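Local structure of beta-lactamase Rm3 (Uncultured bacterium, 5IQK) at residues A151-T156 with R205-T210; L214-L219 with Q248-Y253. The protein probably hydrolyses the beta-lactam ring of antibiotics with the help of bound zinc ions, as a subclass B3 metallo-beta-lactamase. All blocks are in the same frame, centred on the assembly; numbering follows the deposited sequence.

Overall arrangement
From the N terminus, the chain first runs through the seven-stranded sheet and reaches the loop after strand 145-151, where segment 151-156 carries a zinc-binding histidine. Strands 160-168 and 171-178 follow, and interaction 1 closes this excursion when helix 200-212 comes to lie on the loop. The same helix leads, after a short turn, into segment 214-219 and edge strand 218-221. Interaction 2 closes the next loop, which holds helix 229-239, by fastening that strand's approach to the first turn of helix 249-269. The two closures stand in series, neither nesting nor crossing, with centres about 15 Å apart. Together they join the five-stranded sheet and a zinc loop to two outer helices.

Interaction 1 of 2, residues A151-T156 with R205-T210; sequences ATPGHT and RHSFET. With ZN (zinc ion), chain C.
Ala151, the last residue of strand 145-151, meets the helix through its backbone: its carbonyl O lies 4.3 Å from Ser207 OG, too far for a bond. Thr152 comes next and presents its methyl, CG2 resting 4.2 Å from Thr210 CG2. The first torsion of Thr152 (chi1 58°) sets OG1 between the backbone N and the carbonyl carbon, while CG2 lies anti to that carbon; the hydroxyl bonds to Ser161 OG and the methyl is left to meet the helix. Ser207 CB points at the loop, and its OG fits closely against the junction of Thr152 and Pro153, 3.0 Å from Thr152 C and 3.3 Å from Pro153 CD. The tertiary amide N of Pro153 carries no hydrogen; the polar contact of Ser207 OG is with Pro153 O, at 2.7 Å. Asp203 O, one helical turn back, is also within reach of the single hydroxyl proton, which may go to either acceptor. Gly154 then turns the chain with a positive phi of 136°, and its N bonds to Thr156 O. Beyond this turn His155 leaves the helix behind. With CG anti to the backbone N (chi1 169°), its ring reaches the zinc, NE2 binding at 2.0 Å and ND1 bonding to Asn182 O. His77 and His79 complete the protein ligands, and water 2 lies 1.9 Å from the metal. A helix thus backs the loop that delivers the third histidine, an arrangement belonging to the three-histidine zinc site of the metallo-beta-lactamase fold.

Interaction 2 of 2, residues L214-L219 with Q248-Y253; sequences LPCDVL and QACRAY
Cys216 and Cys250 are joined by a disulfide that staples the approach to edge strand 218-221 onto the first turn of helix 249-269, on the outside of the five-stranded sheet of the metallo-beta-lactamase fold. Around this covalent pin the surfaces interlock through small bumps. Leu219, pointing from the strand toward the helix, is the main knob: its forked end enters the hollow bounded by Ala249, Cys250 and Tyr253. One branch, CD1, approaches the disulfide, 4.1 Å from Cys250 SG. The other, CD2, lies 3.7 Å from Ala249 O and 4.0 Å from Tyr253 CB, at an oblique approach to the ring. CG anti to the backbone N (chi1 173°) carries the fork away from the strand backbone to the helix. Ala249 returns a lesser bump: its methyl fits against the base of Leu219, CB to CB 3.8 Å, and also borders Cys216 SG. The short alanine side chain lets strand and helix come near each other, their CA atoms 6.3 Å apart at Leu219 and Ala249. Tyr253 closes the far end of the hollow with its CB, while its side chain also touches Ala178 and Ile181, and its OH bonds to Asp179 O. The joint is therefore apolar and largely buried, held by packing and one covalent link. At the disulfide the two CB atoms, of Cys216 and Cys250, are 3.8 Å apart, and the bond between Cys216 SG and Cys250 SG is 2.1 Å long, with a torsion about it of 73°.

Interaction 1 of 2, residues A151-T156 with R205-T210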
ATOM      1  N   ALA A 151      -6.229   7.706   7.405  1.00 19.68           N
ATOM      2  CA  ALA A 151      -7.334   6.812   7.053  1.00 20.55           C
ATOM      3  C   ALA A 151      -7.821   7.108   5.639  1.00 20.04           C
ATOM      4  O   ALA A 151      -8.225   8.240   5.349  1.00 21.84           O
ATOM      5  CB  ALA A 151      -8.478   6.952   8.056  1.00 23.79           C
ATOM      6  N   THR A 152      -7.764   6.104   4.756  1.00 18.87           N
ATOM      7  CA  THR A 152      -8.273   6.259   3.386  1.00 16.83           C
ATOM      8  C   THR A 152      -9.083   5.044   2.923  1.00 18.19           C
ATOM      9  O   THR A 152      -8.723   4.349   1.972  1.00 18.01           O
ATOM     10  CB  THR A 152      -7.118   6.530   2.361  1.00 20.06           C
ATOM     11  OG1 THR A 152      -6.156   5.464   2.386  1.00 18.47           O
ATOM     12  CG2 THR A 152      -6.435   7.861   2.665  1.00 22.03           C
ATOM     13  N   PRO A 153     -10.212   4.810   3.580  1.00 18.12           N
ATOM     14  CA  PRO A 153     -11.081   3.684   3.214  1.00 18.76           C
ATOM     15  C   PRO A 153     -11.887   3.936   1.933  1.00 16.23           C
ATOM     16  O   PRO A 153     -11.853   5.037   1.361  1.00 16.78           O
ATOM     17  CB  PRO A 153     -12.016   3.569   4.423  1.00 17.36           C
ATOM     18  CG  PRO A 153     -12.129   4.958   4.920  1.00 18.19           C
ATOM     19  CD  PRO A 153     -10.756   5.582   4.714  1.00 19.47           C
ATOM     20  N   GLY A 154     -12.622   2.914   1.506  1.00 13.30           N
ATOM     21  CA  GLY A 154     -13.468   3.005   0.331  1.00 16.61           C
ATOM     22  C   GLY A 154     -13.325   1.760  -0.524  1.00 16.61           C
ATOM     23  O   GLY A 154     -14.294   1.045  -0.773  1.00 18.38           O
ATOM     24  N   HIS A 155     -12.102   1.492  -0.969  1.00 15.13           N
ATOM     25  CA  HIS A 155     -11.791   0.241  -1.645  1.00 17.07           C
ATOM     26  C   HIS A 155     -11.967  -0.906  -0.652  1.00 14.10           C
ATOM     27  O   HIS A 155     -12.400  -2.001  -1.029  1.00 14.33           O
ATOM     28  CB  HIS A 155     -10.366   0.301  -2.226  1.00 14.52           C
ATOM     29  CG  HIS A 155      -9.834  -1.008  -2.716  1.00 16.66           C
ATOM     30  ND1 HIS A 155     -10.096  -1.499  -3.979  1.00 18.89           N
ATOM     31  CD2 HIS A 155      -9.012  -1.913  -2.128  1.00 16.86           C
ATOM     32  CE1 HIS A 155      -9.480  -2.658  -4.136  1.00 18.39           C
ATOM     33  NE2 HIS A 155      -8.801  -2.923  -3.033  1.00 21.81           N
ATOM     34  N   THR A 156     -11.631  -0.643   0.613  1.00 14.89           N
ATOM     35  CA  THR A 156     -12.006  -1.494   1.757  1.00 14.32           C
ATOM     36  C   THR A 156     -12.352  -0.565   2.915  1.00 16.72           C
ATOM     37  O   THR A 156     -11.966   0.611   2.894  1.00 18.44           O
ATOM     38  CB  THR A 156     -10.883  -2.452   2.210  1.00 14.45           C
ATOM     39  OG1 THR A 156      -9.801  -1.689   2.751  1.00 15.32           O
ATOM     40  CG2 THR A 156     -10.371  -3.302   1.057  1.00 16.27           C
ATOM     41  N   ARG A 205     -15.402   9.354  -0.923  1.00 23.34           N
ATOM     42  CA  ARG A 205     -15.368  10.801  -1.105  1.00 24.55           C
ATOM     43  C   ARG A 205     -14.414  11.486  -0.135  1.00 20.67           C
ATOM     44  O   ARG A 205     -13.693  12.403  -0.518  1.00 23.91           O
ATOM     45  CB  ARG A 205     -16.762  11.429  -0.951  1.00 25.10           C
ATOM     46  CG  ARG A 205     -17.834  10.850  -1.853  1.00 28.12           C
ATOM     47  CD  ARG A 205     -17.621  11.287  -3.288  1.00 28.67           C
ATOM     48  NE  ARG A 205     -18.664  10.789  -4.179  1.00 31.47           N
ATOM     49  CZ  ARG A 205     -18.540  10.741  -5.500  1.00 30.45           C
ATOM     50  NH1 ARG A 205     -17.414  11.160  -6.070  1.00 32.28           N
ATOM     51  NH2 ARG A 205     -19.531  10.268  -6.248  1.00 37.38           N
ATOM     52  N   HIS A 206     -14.423  11.058   1.123  1.00 20.61           N
ATOM     53  CA  HIS A 206     -13.582  11.692   2.122  1.00 21.73           C
ATOM     54  C   HIS A 206     -12.109  11.309   1.871  1.00 22.25           C
ATOM     55  O   HIS A 206     -11.204  12.108   2.136  1.00 21.71           O
ATOM     56  CB  HIS A 206     -14.046  11.336   3.540  1.00 19.61           C
ATOM     57  CG  HIS A 206     -13.341  12.103   4.621  1.00 24.51           C
ATOM     58  ND1 HIS A 206     -13.710  13.381   4.981  1.00 26.46           N
ATOM     59  CD2 HIS A 206     -12.314  11.766   5.439  1.00 26.09           C
ATOM     60  CE1 HIS A 206     -12.924  13.809   5.953  1.00 22.64           C
ATOM     61  NE2 HIS A 206     -12.077  12.843   6.258  1.00 28.70           N
ATOM     62  N   SER A 207     -11.877  10.085   1.404  1.00 17.89           N
ATOM     63  CA  SER A 207     -10.523   9.637   1.041  1.00 20.92           C
ATOM     64  C   SER A 207      -9.984  10.439  -0.139  1.00 24.48           C
ATOM     65  O   SER A 207      -8.820  10.836  -0.135  1.00 21.88           O
ATOM     66  CB  SER A 207     -10.499   8.137   0.712  1.00 18.50           C
ATOM     67  OG  SER A 207     -10.702   7.384   1.894  1.00 18.69           O
ATOM     68  N   PHE A 208     -10.827  10.671  -1.145  1.00 19.30           N
ATOM     69  CA  PHE A 208     -10.471  11.555  -2.265  1.00 22.54           C
ATOM     70  C   PHE A 208     -10.008  12.926  -1.755  1.00 26.81           C
ATOM     71  O   PHE A 208      -9.003  13.472  -2.218  1.00 26.82           O
ATOM     72  CB  PHE A 208     -11.651  11.738  -3.229  1.00 23.17           C
ATOM     73  CG  PHE A 208     -12.077  10.478  -3.955  1.00 24.45           C
ATOM     74  CD1 PHE A 208     -11.253   9.367  -4.036  1.00 20.99           C
ATOM     75  CD2 PHE A 208     -13.313  10.430  -4.577  1.00 23.38           C
ATOM     76  CE1 PHE A 208     -11.662   8.219  -4.711  1.00 22.63           C
ATOM     77  CE2 PHE A 208     -13.726   9.296  -5.260  1.00 20.77           C
ATOM     78  CZ  PHE A 208     -12.905   8.185  -5.331  1.00 19.00           C
ATOM     79  N   GLU A 209     -10.755  13.481  -0.802  1.00 26.07           N
ATOM     80  CA  GLU A 209     -10.436  14.767  -0.208  1.00 23.70           C
ATOM     81  C   GLU A 209      -9.107  14.717   0.540  1.00 26.80           C
ATOM     82  O   GLU A 209      -8.298  15.632   0.449  1.00 29.23           O
ATOM     83  CB  GLU A 209     -11.539  15.171   0.766  1.00 25.95           C
ATOM     84  CG  GLU A 209     -12.886  15.462   0.134  1.00 25.59           C
ATOM     85  CD  GLU A 209     -14.006  15.448   1.154  1.00 26.91           C
ATOM     86  OE1 GLU A 209     -13.702  15.326   2.356  1.00 28.38           O
ATOM     87  OE2 GLU A 209     -15.179  15.603   0.757  1.00 31.94           O
ATOM     88  N   THR A 210      -8.908  13.638   1.293  1.00 23.68           N
ATOM     89  CA  THR A 210      -7.713  13.467   2.112  1.00 24.85           C
ATOM     90  C   THR A 210      -6.460  13.375   1.256  1.00 25.30           C
ATOM     91  O   THR A 210      -5.478  14.090   1.479  1.00 23.12           O
ATOM     92  CB  THR A 210      -7.808  12.197   2.976  1.00 23.80           C
ATOM     93  OG1 THR A 210      -8.830  12.369   3.964  1.00 26.94           O
ATOM     94  CG2 THR A 210      -6.481  11.918   3.675  1.00 27.47           C
TER
HETATM   95 ZN    ZN C 401      -7.500  -4.379  -2.411  1.00 17.40          ZN
HETATM   96  O   HOH W   1      -6.179  -3.014  -4.149  1.00 32.30           O
HETATM   97  O   HOH W   2      -6.567  -5.288  -3.791  1.00 20.81           O

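Interaction 2 of 2, residues L214-L219 with Q248-Y253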
ATOM      1  N   LEU A 214      -2.811  16.124   0.451  1.00 29.74           N
ATOM      2  CA  LEU A 214      -1.551  15.745   1.090  1.00 31.50           C
ATOM      3  C   LEU A 214      -0.357  16.389   0.404  1.00 28.27           C
ATOM      4  O   LEU A 214      -0.293  16.409  -0.822  1.00 28.23           O
ATOM      5  CB  LEU A 214      -1.352  14.227   1.063  1.00 28.73           C
ATOM      6  CG  LEU A 214      -2.050  13.295   2.040  1.00 30.45           C
ATOM      7  CD1 LEU A 214      -1.531  11.897   1.796  1.00 28.60           C
ATOM      8  CD2 LEU A 214      -1.748  13.721   3.463  1.00 28.84           C
ATOM      9  N   PRO A 215       0.617  16.888   1.197  1.00 28.15           N
ATOM     10  CA  PRO A 215       1.926  17.221   0.624  1.00 28.19           C
ATOM     11  C   PRO A 215       2.454  15.982  -0.080  1.00 28.08           C
ATOM     12  O   PRO A 215       2.439  14.902   0.513  1.00 26.03           O
ATOM     13  CB  PRO A 215       2.772  17.594   1.846  1.00 26.15           C
ATOM     14  CG  PRO A 215       1.751  18.007   2.890  1.00 26.76           C
ATOM     15  CD  PRO A 215       0.568  17.111   2.649  1.00 30.80           C
ATOM     16  N   CYS A 216       2.849  16.107  -1.342  1.00 28.50           N
ATOM     17  CA  CYS A 216       3.056  14.918  -2.156  1.00 28.23           C
ATOM     18  C   CYS A 216       4.152  15.062  -3.206  1.00 32.41           C
ATOM     19  O   CYS A 216       3.857  15.284  -4.374  1.00 37.15           O
ATOM     20  CB  CYS A 216       1.733  14.556  -2.834  1.00 29.67           C
ATOM     21  SG  CYS A 216       1.697  12.994  -3.737  1.00 37.39           S
ATOM     22  N   ASP A 217       5.408  14.919  -2.803  1.00 31.71           N
ATOM     23  CA  ASP A 217       6.511  14.985  -3.766  1.00 28.35           C
ATOM     24  C   ASP A 217       6.786  13.667  -4.489  1.00 25.27           C
ATOM     25  O   ASP A 217       6.996  13.658  -5.704  1.00 26.49           O
ATOM     26  CB  ASP A 217       7.788  15.461  -3.077  1.00 29.95           C
ATOM     27  CG  ASP A 217       7.674  16.876  -2.581  1.00 33.21           C
ATOM     28  OD1 ASP A 217       7.151  17.718  -3.343  1.00 37.13           O
ATOM     29  OD2 ASP A 217       8.096  17.142  -1.434  1.00 37.62           O
ATOM     30  N   VAL A 218       6.845  12.566  -3.743  1.00 25.43           N
ATOM     31  CA  VAL A 218       7.033  11.252  -4.349  1.00 24.11           C
ATOM     32  C   VAL A 218       5.917  10.282  -3.955  1.00 26.37           C
ATOM     33  O   VAL A 218       5.748   9.928  -2.780  1.00 23.17           O
ATOM     34  CB  VAL A 218       8.405  10.624  -3.981  1.00 27.28           C
ATOM     35  CG1 VAL A 218       8.552   9.252  -4.639  1.00 21.72           C
ATOM     36  CG2 VAL A 218       9.562  11.543  -4.393  1.00 22.25           C
ATOM     37  N   LEU A 219       5.167   9.849  -4.959  1.00 22.70           N
ATOM     38  CA  LEU A 219       4.049   8.939  -4.755  1.00 22.73           C
ATOM     39  C   LEU A 219       4.387   7.505  -5.142  1.00 19.15           C
ATOM     40  O   LEU A 219       4.904   7.243  -6.230  1.00 19.88           O
ATOM     41  CB  LEU A 219       2.831   9.416  -5.552  1.00 21.36           C
ATOM     42  CG  LEU A 219       1.620   8.475  -5.576  1.00 22.37           C
ATOM     43  CD1 LEU A 219       1.060   8.345  -4.157  1.00 24.06           C
ATOM     44  CD2 LEU A 219       0.541   8.957  -6.545  1.00 22.72           C
ATOM     45  N   GLN A 248       2.240  16.942  -8.297  1.00 33.32           N
ATOM     46  CA  GLN A 248       0.841  16.841  -8.703  1.00 31.55           C
ATOM     47  C   GLN A 248       0.313  15.407  -8.666  1.00 30.70           C
ATOM     48  O   GLN A 248      -0.860  15.164  -8.985  1.00 30.04           O
ATOM     49  CB  GLN A 248       0.671  17.423 -10.112  1.00 34.15           C
ATOM     50  CG  GLN A 248       0.654  18.950 -10.187  1.00 32.40           C
ATOM     51  CD  GLN A 248      -0.552  19.559  -9.486  1.00 40.54           C
ATOM     52  OE1 GLN A 248      -1.690  19.126  -9.693  1.00 47.41           O
ATOM     53  NE2 GLN A 248      -0.311  20.570  -8.659  1.00 43.37           N
ATOM     54  N   ALA A 249       1.170  14.462  -8.283  1.00 27.97           N
ATOM     55  CA  ALA A 249       0.847  13.034  -8.398  1.00 31.94           C
ATOM     56  C   ALA A 249      -0.375  12.589  -7.588  1.00 29.46           C
ATOM     57  O   ALA A 249      -1.215  11.869  -8.106  1.00 26.19           O
ATOM     58  CB  ALA A 249       2.052  12.193  -8.008  1.00 28.07           C
ATOM     59  N   CYS A 250      -0.469  12.986  -6.321  1.00 26.01           N
ATOM     60  CA  CYS A 250      -1.639  12.592  -5.525  1.00 29.94           C
ATOM     61  C   CYS A 250      -2.931  13.185  -6.082  1.00 30.34           C
ATOM     62  O   CYS A 250      -3.961  12.525  -6.062  1.00 28.41           O
ATOM     63  CB  CYS A 250      -1.473  12.986  -4.060  1.00 25.12           C
ATOM     64  SG  CYS A 250      -0.111  12.146  -3.251  1.00 34.74           S
ATOM     65  N   ARG A 251      -2.881  14.423  -6.573  1.00 29.17           N
ATOM     66  CA  ARG A 251      -4.066  15.025  -7.193  1.00 29.25           C
ATOM     67  C   ARG A 251      -4.512  14.266  -8.438  1.00 29.84           C
ATOM     68  O   ARG A 251      -5.710  14.089  -8.668  1.00 29.18           O
ATOM     69  CB  ARG A 251      -3.820  16.490  -7.568  1.00 32.66           C
ATOM     70  CG  ARG A 251      -3.634  17.444  -6.409  1.00 37.12           C
ATOM     71  CD  ARG A 251      -3.677  18.883  -6.926  1.00 44.32           C
ATOM     72  NE  ARG A 251      -5.040  19.281  -7.276  1.00 50.85           N
ATOM     73  CZ  ARG A 251      -5.348  20.182  -8.208  1.00 52.95           C
ATOM     74  NH1 ARG A 251      -4.387  20.796  -8.888  1.00 51.50           N
ATOM     75  NH2 ARG A 251      -6.620  20.468  -8.462  1.00 53.93           N
ATOM     76  N   ALA A 252      -3.553  13.819  -9.241  1.00 27.16           N
ATOM     77  CA  ALA A 252      -3.875  13.069 -10.450  1.00 29.97           C
ATOM     78  C   ALA A 252      -4.406  11.680 -10.107  1.00 29.07           C
ATOM     79  O   ALA A 252      -5.277  11.154 -10.787  1.00 27.87           O
ATOM     80  CB  ALA A 252      -2.654  12.961 -11.349  1.00 29.18           C
ATOM     81  N   TYR A 253      -3.853  11.096  -9.051  1.00 25.85           N
ATOM     82  CA  TYR A 253      -4.266   9.790  -8.552  1.00 25.18           C
ATOM     83  C   TYR A 253      -5.728   9.827  -8.117  1.00 24.21           C
ATOM     84  O   TYR A 253      -6.524   8.931  -8.445  1.00 24.61           O
ATOM     85  CB  TYR A 253      -3.363   9.396  -7.388  1.00 23.12           C
ATOM     86  CG  TYR A 253      -3.579   8.028  -6.773  1.00 20.20           C
ATOM     87  CD1 TYR A 253      -3.223   6.875  -7.453  1.00 20.04           C
ATOM     88  CD2 TYR A 253      -4.091   7.900  -5.483  1.00 20.09           C
ATOM     89  CE1 TYR A 253      -3.385   5.619  -6.870  1.00 22.03           C
ATOM     90  CE2 TYR A 253      -4.255   6.654  -4.890  1.00 17.83           C
ATOM     91  CZ  TYR A 253      -3.907   5.518  -5.593  1.00 18.78           C
ATOM     92  OH  TYR A 253      -4.062   4.282  -5.007  1.00 22.78           O
TER